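PDB 2EO4: HIT domain-containing protein from Sulfolobus tokodaii, which is a zinc-binding histidine triad (HIT) family protein that probably binds nucleotides and may have adenylylsulfatase activity. Local coordinates for residues L37-K42 against I92-V97. Numbering follows the deposited sequence.
Sequences LVIPKK and IFHLHV. With ZN (zinc ion), chain B; PO4 (phosphate ion), chain C.
Val-38 and Val-97 form an antiparallel hydrogen-bonded pair where strand 36-40 of the HIT fold meets the start of strand 97-102, and the histidine triad motif runs into this pairing. Both N-H...O bonds are 2.9 Å, Val-38 N to Val-97 O and Val-97 N to Val-38 O. Beyond them a side chain ties the two segments. His-94 has CG anti to the backbone N (chi1 177°), which carries its ring NE2 across to Pro-40 O, 2.9 Å away, with the acceptor close to the ring plane. That bond and the zinc bond of ND1 (2.1 Å) together fix the ring's rotation; Cys-1, Cys-4 and His-43 complete the metal site. Ile-39 crosses His-94 at about a right angle, and its CG2 lies 3.3 Å from His-96 CB. Leu-37 runs alongside His-96, bringing CD2 to the imidazole edge. His-96, the predicted nucleotidylated histidine, is held through both ring nitrogens: ND1 donates to His-94 O (2.7 Å), so the zinc ligand's own backbone orients it, and NE2 faces a phosphate ion, probably from the crystallisation liquor, that His-98 also binds. With an alanine here, His-94 O would probably lose this donor, the phosphate one of its contacts, and Leu-37 CD2 its ring neighbour. Phosphate O1 sits in the imidazole plane, 2.6 Å from His-96 NE2, with an N-H...O angle of 167°.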
loop_
_atom_site.group_PDB
_atom_site.type_symbol
_atom_site.label_atom_id
_atom_site.label_comp_id
_atom_site.label_asym_id
_atom_site.label_seq_id
_atom_site.Cartn_x
_atom_site.Cartn_y
_atom_site.Cartn_z
ATOM N N LEU A 37 -7.351 -9.846 -0.570
ATOM C CA LEU A 37 -6.611 -9.230 -1.660
ATOM C C LEU A 37 -7.576 -8.390 -2.489
ATOM O O LEU A 37 -8.640 -8.865 -2.876
ATOM C CB LEU A 37 -5.983 -10.315 -2.534
ATOM C CG LEU A 37 -5.269 -11.367 -1.682
ATOM C CD1 LEU A 37 -4.986 -12.610 -2.486
ATOM C CD2 LEU A 37 -3.994 -10.760 -1.112
ATOM N N VAL A 38 -7.212 -7.137 -2.740
ATOM C CA VAL A 38 -8.051 -6.251 -3.537
ATOM C C VAL A 38 -7.366 -6.139 -4.884
ATOM O O VAL A 38 -6.174 -5.836 -4.962
ATOM C CB VAL A 38 -8.171 -4.852 -2.906
ATOM C CG1 VAL A 38 -9.089 -3.980 -3.758
ATOM C CG2 VAL A 38 -8.717 -4.968 -1.490
ATOM N N ILE A 39 -8.116 -6.386 -5.950
ATOM C CA ILE A 39 -7.522 -6.352 -7.272
ATOM C C ILE A 39 -8.341 -5.674 -8.355
ATOM O O ILE A 39 -9.573 -5.633 -8.293
ATOM C CB ILE A 39 -7.275 -7.784 -7.800
ATOM C CG1 ILE A 39 -8.623 -8.482 -8.026
ATOM C CG2 ILE A 39 -6.456 -8.589 -6.804
ATOM C CD1 ILE A 39 -8.529 -9.819 -8.732
ATOM N N PRO A 40 -7.649 -5.103 -9.352
ATOM C CA PRO A 40 -8.353 -4.463 -10.460
ATOM C C PRO A 40 -8.654 -5.710 -11.296
ATOM O O PRO A 40 -7.856 -6.658 -11.279
ATOM C CB PRO A 40 -7.271 -3.615 -11.130
ATOM C CG PRO A 40 -6.268 -3.376 -10.031
ATOM C CD PRO A 40 -6.231 -4.711 -9.337
ATOM N N LYS A 41 -9.779 -5.750 -12.000
ATOM C CA LYS A 41 -10.073 -6.926 -12.813
ATOM C C LYS A 41 -9.138 -6.988 -14.014
ATOM O O LYS A 41 -8.733 -8.073 -14.439
ATOM C CB LYS A 41 -11.537 -6.917 -13.261
ATOM C CG LYS A 41 -12.494 -7.227 -12.124
ATOM C CD LYS A 41 -13.928 -7.339 -12.600
ATOM C CE LYS A 41 -14.842 -7.773 -11.467
ATOM N NZ LYS A 41 -16.238 -8.020 -11.946
ATOM N N LYS A 42 -8.790 -5.825 -14.556
ATOM C CA LYS A 42 -7.873 -5.773 -15.688
ATOM C C LYS A 42 -6.490 -6.193 -15.197
ATOM O O LYS A 42 -6.069 -5.816 -14.101
ATOM C CB LYS A 42 -7.806 -4.362 -16.273
ATOM C CG LYS A 42 -6.827 -4.239 -17.428
ATOM C CD LYS A 42 -6.900 -2.872 -18.085
ATOM C CE LYS A 42 -5.938 -2.778 -19.258
ATOM N NZ LYS A 42 -6.026 -1.458 -19.944
ATOM N N ILE A 92 2.522 -13.399 -7.368
ATOM C CA ILE A 92 1.386 -13.419 -8.289
ATOM C C ILE A 92 1.503 -12.107 -9.052
ATOM O O ILE A 92 1.345 -11.023 -8.484
ATOM C CB ILE A 92 0.019 -13.475 -7.570
ATOM C CG1 ILE A 92 -0.073 -14.740 -6.711
ATOM C CG2 ILE A 92 -1.102 -13.484 -8.607
ATOM C CD1 ILE A 92 -1.399 -14.895 -5.977
ATOM N N PHE A 93 1.789 -12.207 -10.344
ATOM C CA PHE A 93 1.988 -11.018 -11.153
ATOM C C PHE A 93 0.754 -10.410 -11.795
ATOM O O PHE A 93 0.656 -10.259 -13.015
ATOM C CB PHE A 93 3.098 -11.313 -12.162
ATOM C CG PHE A 93 4.403 -11.642 -11.496
ATOM C CD1 PHE A 93 5.239 -10.627 -11.042
ATOM C CD2 PHE A 93 4.736 -12.962 -11.202
ATOM C CE1 PHE A 93 6.380 -10.916 -10.301
ATOM C CE2 PHE A 93 5.876 -13.261 -10.459
ATOM C CZ PHE A 93 6.698 -12.236 -10.006
ATOM N N HIS A 94 -0.184 -10.064 -10.921
ATOM C CA HIS A 94 -1.445 -9.413 -11.251
ATOM C C HIS A 94 -1.584 -8.486 -10.049
ATOM O O HIS A 94 -1.722 -8.957 -8.920
ATOM C CB HIS A 94 -2.607 -10.410 -11.262
ATOM C CG HIS A 94 -3.942 -9.782 -11.537
ATOM N ND1 HIS A 94 -4.697 -10.087 -12.650
ATOM C CD2 HIS A 94 -4.657 -8.863 -10.841
ATOM C CE1 HIS A 94 -5.816 -9.386 -12.630
ATOM N NE2 HIS A 94 -5.818 -8.634 -11.542
ATOM N N LEU A 95 -1.520 -7.183 -10.295
ATOM C CA LEU A 95 -1.606 -6.186 -9.233
ATOM C C LEU A 95 -2.667 -6.477 -8.184
ATOM O O LEU A 95 -3.849 -6.606 -8.495
ATOM C CB LEU A 95 -1.864 -4.801 -9.843
ATOM C CG LEU A 95 -2.203 -3.629 -8.911
ATOM C CD1 LEU A 95 -1.153 -3.464 -7.824
ATOM C CD2 LEU A 95 -2.308 -2.363 -9.750
ATOM N N HIS A 96 -2.232 -6.583 -6.933
ATOM C CA HIS A 96 -3.154 -6.814 -5.837
ATOM C C HIS A 96 -2.617 -6.186 -4.572
ATOM O O HIS A 96 -1.404 -6.136 -4.352
ATOM C CB HIS A 96 -3.407 -8.307 -5.608
ATOM C CG HIS A 96 -2.174 -9.106 -5.318
ATOM N ND1 HIS A 96 -1.197 -9.339 -6.260
ATOM C CD2 HIS A 96 -1.798 -9.786 -4.209
ATOM C CE1 HIS A 96 -0.274 -10.133 -5.747
ATOM N NE2 HIS A 96 -0.615 -10.419 -4.504
ATOM N N VAL A 97 -3.539 -5.694 -3.756
ATOM C CA VAL A 97 -3.196 -5.068 -2.487
ATOM C C VAL A 97 -3.632 -5.998 -1.370
ATOM O O VAL A 97 -4.774 -6.455 -1.348
ATOM C CB VAL A 97 -3.927 -3.718 -2.317
ATOM C CG1 VAL A 97 -3.662 -3.148 -0.926
ATOM C CG2 VAL A 97 -3.454 -2.739 -3.385
HETATM ZN ZN ZN B . -4.282 -11.436 -14.200
HETATM P P PO4 C . 2.334 -11.333 -3.486
HETATM O O1 PO4 C . 0.990 -11.830 -3.108
HETATM O O2 PO4 C . 2.461 -9.899 -3.123
HETATM O O3 PO4 C . 3.370 -12.124 -2.757
HETATM O O4 PO4 C . 2.528 -11.491 -4.953
#